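Putative NAD(P)H:FMN oxidoreductase (Porphyromonas gingivalis W83, PDB 3GE5) binds flavin mononucleotide and, as a member of the nitroreductase family, probably uses it to pass electrons from NAD(P)H to an acceptor. Local coordinates at residues Leu53-Glu58 and Met132-Ser137; Ile62-His67 and Met128-Leu133; Gln109-Trp112 and Asp118-Asp121; Asp123-Met128 and Cys142-Ala147. One frame throughout, in Å; residues are numbered along the deposited sequence.

Interaction 1 (Leu53-Glu58 and Met132-Ser137); sequences LMAILE and MLEAHS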
# COMPACT_ATOMS: atom_id res chain seq x y z
N LEU A 53 12.75 -14.76 -2.74
CA LEU A 53 11.34 -15.07 -2.40
C LEU A 53 11.06 -14.89 -0.90
O LEU A 53 10.06 -14.26 -0.51
CB LEU A 53 10.93 -16.48 -2.85
CG LEU A 53 9.46 -16.83 -2.62
CD1 LEU A 53 8.52 -15.76 -3.22
CD2 LEU A 53 9.13 -18.26 -3.17
N MSE A 54 11.97 -15.40 -0.06
CA MSE A 54 11.83 -15.27 1.39
C MSE A 54 11.87 -13.79 1.84
O MSE A 54 11.14 -13.41 2.75
CB MSE A 54 12.84 -16.12 2.15
CG MSE A 54 12.69 -17.62 1.93
SE MSE A 54 10.88 -18.32 2.14
CE MSE A 54 10.41 -17.38 3.80
N ALA A 55 12.72 -12.96 1.23
CA ALA A 55 12.76 -11.52 1.50
C ALA A 55 11.48 -10.83 1.13
O ALA A 55 11.01 -9.90 1.85
CB ALA A 55 13.98 -10.84 0.78
N ILE A 56 10.93 -11.18 -0.03
CA ILE A 56 9.64 -10.61 -0.45
C ILE A 56 8.57 -10.91 0.62
O ILE A 56 7.83 -10.01 1.02
CB ILE A 56 9.23 -11.11 -1.84
CG1 ILE A 56 10.14 -10.57 -2.96
CG2 ILE A 56 7.77 -10.69 -2.16
CD1 ILE A 56 10.01 -11.34 -4.29
N LEU A 57 8.49 -12.16 1.05
CA LEU A 57 7.53 -12.57 2.06
C LEU A 57 7.76 -11.88 3.41
O LEU A 57 6.82 -11.44 4.08
CB LEU A 57 7.51 -14.12 2.17
CG LEU A 57 6.99 -14.81 0.89
CD1 LEU A 57 7.39 -16.28 0.97
CD2 LEU A 57 5.48 -14.61 0.76
N GLU A 58 9.03 -11.69 3.78
CA GLU A 58 9.37 -10.97 4.99
C GLU A 58 8.86 -9.52 4.96
O GLU A 58 8.31 -9.02 5.94
CB GLU A 58 10.90 -11.00 5.22
CG GLU A 58 11.37 -10.20 6.44
CD GLU A 58 11.01 -10.85 7.77
OE1 GLU A 58 10.40 -11.95 7.78
OE2 GLU A 58 11.39 -10.26 8.81
N MSE A 132 5.67 -5.87 -3.43
CA MSE A 132 5.99 -5.31 -4.76
C MSE A 132 7.30 -4.52 -4.72
O MSE A 132 8.20 -4.69 -5.57
CB MSE A 132 4.85 -4.39 -5.23
CG MSE A 132 5.10 -3.68 -6.52
SE MSE A 132 3.65 -2.57 -7.10
CE MSE A 132 3.76 -1.20 -5.73
N LEU A 133 7.42 -3.62 -3.76
CA LEU A 133 8.63 -2.81 -3.59
C LEU A 133 9.86 -3.66 -3.24
O LEU A 133 10.95 -3.46 -3.80
CB LEU A 133 8.36 -1.72 -2.54
CG LEU A 133 7.31 -0.68 -2.94
CD1 LEU A 133 7.05 0.29 -1.74
CD2 LEU A 133 7.70 0.09 -4.20
N GLU A 134 9.66 -4.65 -2.38
CA GLU A 134 10.77 -5.53 -2.06
C GLU A 134 11.27 -6.31 -3.29
O GLU A 134 12.50 -6.40 -3.51
CB GLU A 134 10.35 -6.50 -0.95
CG GLU A 134 11.51 -7.42 -0.49
CD GLU A 134 12.66 -6.64 0.23
OE1 GLU A 134 12.44 -5.49 0.66
OE2 GLU A 134 13.79 -7.21 0.39
N ALA A 135 10.35 -6.85 -4.08
CA ALA A 135 10.69 -7.55 -5.34
C ALA A 135 11.51 -6.61 -6.26
O ALA A 135 12.58 -7.01 -6.79
CB ALA A 135 9.43 -8.09 -6.05
N HIS A 136 11.04 -5.37 -6.40
CA HIS A 136 11.73 -4.36 -7.21
C HIS A 136 13.16 -4.14 -6.69
O HIS A 136 14.13 -4.07 -7.47
CB HIS A 136 10.94 -3.07 -7.21
CG HIS A 136 11.55 -1.97 -8.00
ND1 HIS A 136 11.92 -2.13 -9.32
CD2 HIS A 136 11.89 -0.71 -7.66
CE1 HIS A 136 12.46 -1.00 -9.76
NE2 HIS A 136 12.46 -0.13 -8.77
N SER A 137 13.29 -4.03 -5.36
CA SER A 137 14.63 -3.78 -4.75
C SER A 137 15.62 -4.91 -4.99
O SER A 137 16.84 -4.70 -4.91
CB SER A 137 14.49 -3.57 -3.21
OG SER A 137 14.36 -4.79 -2.47
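I56 and E134 have the nearest CA atoms of two roughly antiparallel helix segments, 53-58 and 132-137, whose axes come within 8.5 Å at an angle of 147° between their N-to-C directions. E134 reaches across with its aliphatic part: CG lies 3.4 Å from A55 O and also rests against I56 CA. CG points opposite the backbone N (chi1 -176°), and a bend at the next bond (chi2 67°) turns the carboxylate along helix 53-58, with OE2 beside A55 CB at 3.7 Å. A bare methyl at A55 suits this place, since it leaves room for the glutamate to lie along the backbone. Beside this, I56 extends its long branch so that CD1 touches A135 CB at 3.7 Å, a purely apolar contact in which a small residue again receives a larger one. S137 OG donates to E134 O at 2.7 Å, a bond within the last turn of the same helix. Beyond the pair, I56 and L57 pack on I102 of strand 100-107, and L57 also on F74 and V76 of strand 72-77, while on helix 120-137 L133 meets F33 and F34 of helix 29-34 and L133 of the second subunit.

Interaction 2 (Ile62-His67 and Met128-Leu133); sequences IAPSAH and MTYMML. With FMN (flavin mononucleotide), chain J; SO4 (sulfate ion), chain E.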
# COMPACT_ATOMS: atom_id res chain seq x y z
N ILE A 62 6.19 -7.82 7.67
CA ILE A 62 6.52 -6.69 8.55
C ILE A 62 5.69 -5.43 8.25
O ILE A 62 5.82 -4.39 8.95
CB ILE A 62 8.06 -6.37 8.56
CG1 ILE A 62 8.53 -5.88 7.19
CG2 ILE A 62 8.82 -7.60 9.12
CD1 ILE A 62 9.98 -5.28 7.22
N ALA A 63 4.81 -5.49 7.25
CA ALA A 63 3.99 -4.33 6.89
C ALA A 63 3.11 -3.93 8.11
O ALA A 63 2.68 -4.79 8.87
CB ALA A 63 3.07 -4.67 5.67
N PRO A 64 2.80 -2.65 8.25
CA PRO A 64 1.80 -2.23 9.22
C PRO A 64 0.35 -2.54 8.75
O PRO A 64 0.08 -2.79 7.57
CB PRO A 64 2.00 -0.70 9.29
CG PRO A 64 2.48 -0.35 7.96
CD PRO A 64 3.31 -1.53 7.46
N SER A 65 -0.55 -2.54 9.73
CA SER A 65 -1.98 -2.82 9.53
C SER A 65 -2.77 -2.13 10.66
O SER A 65 -2.22 -1.83 11.76
CB SER A 65 -2.21 -4.33 9.53
OG SER A 65 -1.80 -4.98 10.72
N ALA A 66 -4.07 -1.95 10.45
CA ALA A 66 -4.92 -1.42 11.52
C ALA A 66 -4.86 -2.31 12.78
O ALA A 66 -5.05 -3.54 12.70
CB ALA A 66 -6.36 -1.28 11.03
N HIS A 67 -4.53 -1.67 13.90
CA HIS A 67 -4.38 -2.32 15.20
C HIS A 67 -3.28 -3.41 15.18
O HIS A 67 -3.24 -4.26 16.06
CB HIS A 67 -5.69 -2.91 15.71
CG HIS A 67 -6.58 -1.95 16.43
ND1 HIS A 67 -6.44 -1.68 17.76
CD2 HIS A 67 -7.61 -1.20 15.99
CE1 HIS A 67 -7.37 -0.80 18.12
NE2 HIS A 67 -8.09 -0.49 17.06
N MSE A 128 0.85 -6.03 0.12
CA MSE A 128 1.13 -6.18 -1.32
C MSE A 128 2.12 -5.10 -1.78
O MSE A 128 3.05 -5.39 -2.55
CB MSE A 128 -0.16 -6.09 -2.14
CG MSE A 128 -0.95 -7.39 -2.14
SE MSE A 128 -0.20 -8.71 -3.40
CE MSE A 128 -0.31 -7.66 -5.05
N THR A 129 1.93 -3.87 -1.33
CA THR A 129 2.81 -2.75 -1.73
C THR A 129 4.25 -3.03 -1.23
O THR A 129 5.22 -2.89 -1.97
CB THR A 129 2.30 -1.38 -1.24
OG1 THR A 129 1.00 -1.11 -1.79
CG2 THR A 129 3.31 -0.22 -1.64
N TYR A 130 4.36 -3.43 0.04
CA TYR A 130 5.68 -3.78 0.60
C TYR A 130 6.32 -4.88 -0.23
O TYR A 130 7.53 -4.86 -0.51
CB TYR A 130 5.53 -4.23 2.06
CG TYR A 130 5.65 -3.10 3.06
CD1 TYR A 130 4.92 -1.94 2.92
CD2 TYR A 130 6.49 -3.22 4.17
CE1 TYR A 130 5.09 -0.89 3.82
CE2 TYR A 130 6.62 -2.19 5.10
CZ TYR A 130 5.94 -1.03 4.91
OH TYR A 130 6.08 -0.01 5.79
N MSE A 131 5.54 -5.88 -0.60
CA MSE A 131 6.09 -7.05 -1.33
C MSE A 131 6.51 -6.65 -2.76
O MSE A 131 7.58 -7.07 -3.28
CB MSE A 131 5.13 -8.25 -1.33
CG MSE A 131 4.97 -8.88 0.05
SE MSE A 131 4.02 -10.53 0.08
CE MSE A 131 2.25 -9.89 -0.41
N MSE A 132 5.67 -5.87 -3.43
CA MSE A 132 5.99 -5.31 -4.76
C MSE A 132 7.30 -4.52 -4.72
O MSE A 132 8.20 -4.69 -5.57
CB MSE A 132 4.85 -4.39 -5.23
CG MSE A 132 5.10 -3.68 -6.52
SE MSE A 132 3.65 -2.57 -7.10
CE MSE A 132 3.76 -1.20 -5.73
N LEU A 133 7.42 -3.62 -3.76
CA LEU A 133 8.63 -2.81 -3.59
C LEU A 133 9.86 -3.66 -3.24
O LEU A 133 10.95 -3.46 -3.80
CB LEU A 133 8.36 -1.72 -2.54
CG LEU A 133 7.31 -0.68 -2.94
CD1 LEU A 133 7.05 0.29 -1.74
CD2 LEU A 133 7.70 0.09 -4.20
N1 FMN J . -2.86 4.22 14.71
C2 FMN J . -3.65 5.08 15.43
O2 FMN J . -3.22 5.50 16.50
N3 FMN J . -4.89 5.50 14.97
C4 FMN J . -5.46 4.98 13.81
O4 FMN J . -6.57 5.32 13.43
C4A FMN J . -4.69 4.06 13.08
N5 FMN J . -5.18 3.46 11.95
C5A FMN J . -4.44 2.63 11.18
C6 FMN J . -4.97 2.15 9.96
C7 FMN J . -4.14 1.44 9.08
C7M FMN J . -4.74 0.91 7.78
C8 FMN J . -2.82 1.21 9.42
C8M FMN J . -1.91 0.50 8.49
C9 FMN J . -2.30 1.68 10.61
C9A FMN J . -3.11 2.42 11.52
N10 FMN J . -2.62 2.89 12.74
C10 FMN J . -3.40 3.71 13.53
C1' FMN J . -1.19 2.63 13.16
C2' FMN J . -1.02 1.15 13.60
O2' FMN J . -1.45 0.97 14.96
C3' FMN J . 0.42 0.67 13.44
O3' FMN J . 0.83 0.81 12.07
C4' FMN J . 0.58 -0.79 13.92
O4' FMN J . 0.34 -0.90 15.34
C5' FMN J . 1.97 -1.27 13.57
O5' FMN J . 2.94 -0.46 14.25
P FMN J . 4.12 0.29 13.52
O1P FMN J . 5.04 -0.78 12.98
O2P FMN J . 4.81 1.18 14.53
O3P FMN J . 3.54 1.20 12.45
S SO4 E . -6.20 -4.49 20.46
O1 SO4 E . -5.86 -3.42 19.52
O2 SO4 E . -5.02 -5.35 20.58
O3 SO4 E . -7.26 -5.27 19.91
O4 SO4 E . -6.58 -3.90 21.75
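Y130 carries the whole contact from the helix, laying its ring against A63 and P64 of the loop that follows helix 50-62. A63 CA stands over one face of the ring, 4.1 Å from its centroid and 23° off the normal, a CH-pi contact. The methyl group joins in, with A63 CB 4.0 Å from Y130 CG. P64 comes at the phenol end, its CD 3.7 Å from Y130 CZ, and the two side chains cross at about a right angle. Alanine fits against this face because nothing beyond CB holds the backbone off. The first torsion of Y130 (chi1 -91°) lies some 30° from a staggered position, a rotation that goes with the ring's place against A63. Its aromatic system also stacks on F34 of the second subunit, so this part is closely packed and buried.

The loop is different further on, where it leaves the helix. P64 CB approaches O3' of the flavin at 3.4 Å, and A66 N lies 3.6 Å from the flavin's C8. H67 is exposed, and its ND1 lies close to O1 of a sulfate, probably from the crystallisation liquor.

The chemistry is a division of labour: dispersion and CH-pi attraction join the loop to Y130, while several of its polar atoms are bonded elsewhere. A63 O accepts from R186 of the second subunit, S65 OG pairs with Q70 N and A66 N with D123. This is consistent with P64 and A66 lying against the flavin largely through carbon atoms.

Interaction 3 (Gln109-Trp112 and Asp118-Asp121); sequences QRAW and DSVD. With EDO (1,2-ethanediol), chain N.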
# COMPACT_ATOMS: atom_id res chain seq x y z
N GLN A 109 -12.47 -12.13 9.47
CA GLN A 109 -12.67 -12.34 10.90
C GLN A 109 -11.57 -11.67 11.75
O GLN A 109 -11.74 -11.51 12.96
CB GLN A 109 -12.73 -13.83 11.22
CG GLN A 109 -13.91 -14.55 10.74
CD GLN A 109 -13.81 -16.08 11.05
OE1 GLN A 109 -12.76 -16.64 11.49
NE2 GLN A 109 -14.87 -16.74 10.78
N ARG A 110 -10.43 -11.32 11.15
CA ARG A 110 -9.30 -10.75 11.88
C ARG A 110 -9.07 -9.27 11.64
O ARG A 110 -8.35 -8.65 12.41
CB ARG A 110 -8.01 -11.55 11.60
CG ARG A 110 -8.15 -12.98 12.03
CD ARG A 110 -6.85 -13.72 12.19
NE ARG A 110 -6.17 -13.84 10.90
CZ ARG A 110 -5.15 -13.09 10.52
NH1 ARG A 110 -4.66 -12.16 11.35
NH2 ARG A 110 -4.61 -13.27 9.32
N ALA A 111 -9.65 -8.72 10.57
CA ALA A 111 -9.45 -7.34 10.18
C ALA A 111 -10.31 -6.37 11.02
O ALA A 111 -11.46 -6.68 11.36
CB ALA A 111 -9.78 -7.16 8.67
N TRP A 112 -9.69 -5.23 11.39
CA TRP A 112 -10.38 -4.16 12.08
C TRP A 112 -11.66 -3.73 11.38
O TRP A 112 -11.66 -3.61 10.13
CB TRP A 112 -9.40 -2.98 12.24
CG TRP A 112 -9.99 -1.81 12.96
CD1 TRP A 112 -10.39 -1.76 14.27
CD2 TRP A 112 -10.24 -0.50 12.42
NE1 TRP A 112 -10.90 -0.53 14.55
CE2 TRP A 112 -10.81 0.27 13.45
CE3 TRP A 112 -10.06 0.08 11.15
CZ2 TRP A 112 -11.19 1.60 13.26
CZ3 TRP A 112 -10.43 1.41 10.98
CH2 TRP A 112 -10.98 2.15 12.02
N ASP A 118 -14.67 -3.50 6.81
CA ASP A 118 -13.42 -3.78 7.52
C ASP A 118 -12.21 -3.36 6.70
O ASP A 118 -12.33 -2.92 5.55
CB ASP A 118 -13.34 -5.26 7.97
CG ASP A 118 -13.21 -6.24 6.85
OD1 ASP A 118 -12.70 -5.90 5.78
OD2 ASP A 118 -13.67 -7.40 7.02
N SER A 119 -11.03 -3.50 7.32
CA SER A 119 -9.77 -3.06 6.72
C SER A 119 -9.09 -4.12 5.84
O SER A 119 -7.92 -3.98 5.54
CB SER A 119 -8.81 -2.57 7.78
OG SER A 119 -8.53 -3.61 8.69
N VAL A 120 -9.79 -5.17 5.44
CA VAL A 120 -9.13 -6.21 4.59
C VAL A 120 -8.48 -5.61 3.33
O VAL A 120 -7.31 -5.86 3.08
CB VAL A 120 -10.10 -7.37 4.20
CG1 VAL A 120 -9.62 -8.05 2.87
CG2 VAL A 120 -10.24 -8.39 5.36
N ASP A 121 -9.22 -4.80 2.56
CA ASP A 121 -8.65 -4.23 1.32
C ASP A 121 -7.49 -3.28 1.62
O ASP A 121 -6.49 -3.26 0.93
CB ASP A 121 -9.73 -3.58 0.44
CG ASP A 121 -10.51 -4.58 -0.40
OD1 ASP A 121 -10.44 -5.81 -0.13
OD2 ASP A 121 -11.20 -4.18 -1.38
C1 EDO N . -13.63 -5.35 -4.83
O1 EDO N . -13.62 -6.70 -5.34
C2 EDO N . -12.30 -4.87 -4.25
O2 EDO N . -11.60 -5.80 -3.43
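W112 and S119 close the base of a short antiparallel beta-hairpin, strands 113-114 and 117-118, immediately before helix 120-137. The bond runs from S119 N to W112 O at 2.9 Å, bent at the hydrogen (141°) although the donor lies nearly in line with the C=O. The same carbonyl oxygen sits 3.2 Å from D118 CA, so the backbones are in close touch here. Next to this bond A111 turns its methyl into the corner where the hairpin becomes helix: CB is 3.6 Å from V120 CG2 and 3.8 Å from S119 OG. A small apolar residue suits a spot hemmed in by three consecutive neighbours. The indole of W112 presents an edge to S119 CB.

Within the turn itself, D118 forms an Asx turn, its OD1 accepting from V120 N at 3.0 Å with an N-H...O angle of 162°; the amide approaches from above the carboxylate plane. The acid thus takes up one of the amide groups at the start of the helix, and its negative charge there probably suits the positive end of the helix dipole. In the second shell, D123 OD2, one turn into the helix, receives the hydroxyl of S119, the N-cap residue.

Farther out, R110 forms a salt bridge with D107 and bonds to Q70 O, tying the loop to its surroundings, while the W112 ring meets that of H67 and packs on C146 of the second subunit. On the helix, D121 OD2 accepts a 2.6 Å hydrogen bond from O2 of an ethanediol, probably from the crystallisation liquor.

Interaction 4 (Asp123-Met128 and Cys142-Ala147); sequences DTSIAM and CTWVCA. With FMN (flavin mononucleotide), chain C.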
# COMPACT_ATOMS: atom_id res chain seq x y z
N ASP A 123 -5.47 -3.22 4.48
CA ASP A 123 -4.31 -3.86 5.10
C ASP A 123 -3.59 -4.80 4.11
O ASP A 123 -2.35 -4.77 4.00
CB ASP A 123 -4.73 -4.66 6.33
CG ASP A 123 -5.14 -3.79 7.51
OD1 ASP A 123 -4.61 -2.66 7.66
OD2 ASP A 123 -5.94 -4.29 8.33
N THR A 124 -4.35 -5.58 3.35
CA THR A 124 -3.72 -6.48 2.38
C THR A 124 -2.93 -5.69 1.32
O THR A 124 -1.91 -6.17 0.79
CB THR A 124 -4.72 -7.48 1.67
OG1 THR A 124 -5.72 -6.76 0.94
CG2 THR A 124 -5.37 -8.45 2.70
N SER A 125 -3.47 -4.52 0.98
CA SER A 125 -2.81 -3.66 0.01
C SER A 125 -1.50 -3.05 0.52
O SER A 125 -0.57 -2.80 -0.27
CB SER A 125 -3.78 -2.61 -0.49
OG SER A 125 -4.86 -3.21 -1.19
N ILE A 126 -1.41 -2.81 1.81
CA ILE A 126 -0.11 -2.35 2.37
C ILE A 126 0.91 -3.50 2.24
O ILE A 126 2.05 -3.29 1.79
CB ILE A 126 -0.25 -1.90 3.86
CG1 ILE A 126 -1.31 -0.78 4.02
CG2 ILE A 126 1.06 -1.42 4.38
CD1 ILE A 126 -1.72 -0.46 5.51
N ALA A 127 0.49 -4.71 2.62
CA ALA A 127 1.40 -5.86 2.52
C ALA A 127 1.83 -6.09 1.03
O ALA A 127 3.02 -6.31 0.73
CB ALA A 127 0.77 -7.15 3.08
N MSE A 128 0.85 -6.03 0.12
CA MSE A 128 1.13 -6.18 -1.32
C MSE A 128 2.12 -5.10 -1.78
O MSE A 128 3.05 -5.39 -2.55
CB MSE A 128 -0.16 -6.09 -2.14
CG MSE A 128 -0.95 -7.39 -2.14
SE MSE A 128 -0.20 -8.71 -3.40
CE MSE A 128 -0.31 -7.66 -5.05
N CYS A 142 7.48 -7.42 -11.49
CA CYS A 142 6.22 -7.93 -11.06
C CYS A 142 5.07 -7.09 -11.58
O CYS A 142 5.27 -5.96 -12.04
CB CYS A 142 6.22 -8.08 -9.53
SG CYS A 142 6.41 -6.59 -8.62
N THR A 143 3.88 -7.67 -11.50
CA THR A 143 2.62 -6.95 -11.69
C THR A 143 1.64 -7.34 -10.61
O THR A 143 1.50 -8.51 -10.27
CB THR A 143 2.01 -7.20 -13.13
OG1 THR A 143 2.91 -6.72 -14.10
CG2 THR A 143 0.65 -6.52 -13.30
N TRP A 144 1.01 -6.33 -10.03
CA TRP A 144 -0.11 -6.50 -9.11
C TRP A 144 -1.33 -6.87 -9.90
O TRP A 144 -1.66 -6.18 -10.87
CB TRP A 144 -0.34 -5.18 -8.41
CG TRP A 144 -1.30 -5.14 -7.25
CD1 TRP A 144 -2.56 -5.71 -7.16
CD2 TRP A 144 -1.10 -4.41 -6.06
NE1 TRP A 144 -3.12 -5.38 -5.94
CE2 TRP A 144 -2.26 -4.58 -5.25
CE3 TRP A 144 -0.04 -3.63 -5.57
CZ2 TRP A 144 -2.36 -4.02 -3.98
CZ3 TRP A 144 -0.18 -3.05 -4.28
CH2 TRP A 144 -1.33 -3.27 -3.52
N VAL A 145 -2.00 -7.95 -9.51
CA VAL A 145 -3.18 -8.49 -10.25
C VAL A 145 -4.44 -8.54 -9.36
O VAL A 145 -4.46 -9.16 -8.29
CB VAL A 145 -2.92 -9.92 -10.82
CG1 VAL A 145 -4.14 -10.41 -11.57
CG2 VAL A 145 -1.65 -9.89 -11.73
N CYS A 146 -5.50 -7.86 -9.82
CA CYS A 146 -6.84 -7.95 -9.21
C CYS A 146 -7.89 -8.45 -10.20
O CYS A 146 -8.99 -8.84 -9.78
CB CYS A 146 -7.25 -6.61 -8.68
SG CYS A 146 -6.34 -6.14 -7.17
N ALA A 147 -7.55 -8.52 -11.50
CA ALA A 147 -8.50 -9.04 -12.50
C ALA A 147 -8.41 -10.57 -12.55
O ALA A 147 -7.76 -11.12 -13.42
CB ALA A 147 -8.27 -8.40 -13.90
N1 FMN C . -2.22 -5.09 -14.56
C2 FMN C . -2.70 -6.18 -15.23
O2 FMN C . -2.23 -6.50 -16.33
N3 FMN C . -3.73 -6.96 -14.71
C4 FMN C . -4.33 -6.66 -13.49
O4 FMN C . -5.28 -7.36 -13.03
C4A FMN C . -3.84 -5.54 -12.81
N5 FMN C . -4.44 -5.20 -11.61
C5A FMN C . -3.90 -4.20 -10.86
C6 FMN C . -4.47 -3.95 -9.60
C7 FMN C . -3.91 -2.96 -8.80
C7M FMN C . -4.49 -2.64 -7.46
C8 FMN C . -2.79 -2.25 -9.24
C8M FMN C . -2.17 -1.20 -8.39
C9 FMN C . -2.27 -2.47 -10.49
C9A FMN C . -2.80 -3.46 -11.32
N10 FMN C . -2.27 -3.72 -12.61
C10 FMN C . -2.78 -4.77 -13.33
C1' FMN C . -1.00 -3.04 -13.08
C2' FMN C . -1.38 -1.64 -13.54
O2' FMN C . -1.86 -1.71 -14.88
C3' FMN C . -0.20 -0.66 -13.44
O3' FMN C . 0.29 -0.65 -12.10
C4' FMN C . -0.54 0.76 -13.93
O4' FMN C . -0.88 0.80 -15.31
C5' FMN C . 0.61 1.75 -13.71
O5' FMN C . 1.74 1.31 -14.43
P FMN C . 3.12 1.12 -13.72
O1P FMN C . 2.89 0.04 -12.68
O2P FMN C . 3.56 2.43 -13.09
O3P FMN C . 4.05 0.57 -14.79
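O4 of the flavin is gripped by two successive backbone amides, A147 N at 3.0 Å and C146 N at 3.3 Å, just beyond the strand whose W144 packs on M128 and S125 of the helix. C146 N also makes a weak bond to the flavin's N5. M128, a selenomethionine here, folds over the indole. Its CB already rests on one face, 3.4 Å from W144 CH2, and bends at the second and third torsions (-79° and -58°) fold CE back onto that face, 3.4 Å from the centroid of the five-membered ring of W144 and almost on its normal. SE stands higher above the five-membered ring, in a more distant Met-aromatic contact. A long, flexible, polarisable side chain suits such a wide aromatic surface. On the opposite face lies the flavin's methyl carbon C7M, 3.4 Å from W144 NE1, so the indole is sandwiched between helix and cofactor. S125 O meets the ring's edge, near its plane, at W144 CH2, and also bonds to T129 OG1; S125 OG is held by D121 O. I126 of the second subunit packs on W144 too.

The chemistry separates two tasks: W144, backed by M128, gives the flavin's dimethylbenzene end an apolar surface on one side, while the two N-H groups at O4 would tend to polarise the ring system and probably help it accept electrons.

All four interactions use helix 120-137, which meets them successively: interaction 3 at its start, then 4, 2 and 1 toward its C-terminal end. Interactions 1 and 3 are therefore farthest apart, with centres about 23 Å from each other, while interactions 2 and 4 have centres only about 10 Å apart and share M128; interactions 1 and 2 touch and share M132 and L133. Along the chain 53-58 and 62-67 come first, then the hairpin of interaction 3, the long helix, and finally strand 141-145, outermost in the sheet within this chain. Interaction 2 borders one flavin and interaction 4 the other, and each cofactor draws on both subunits. The helix thus links two cofactor sites at the dimer interface.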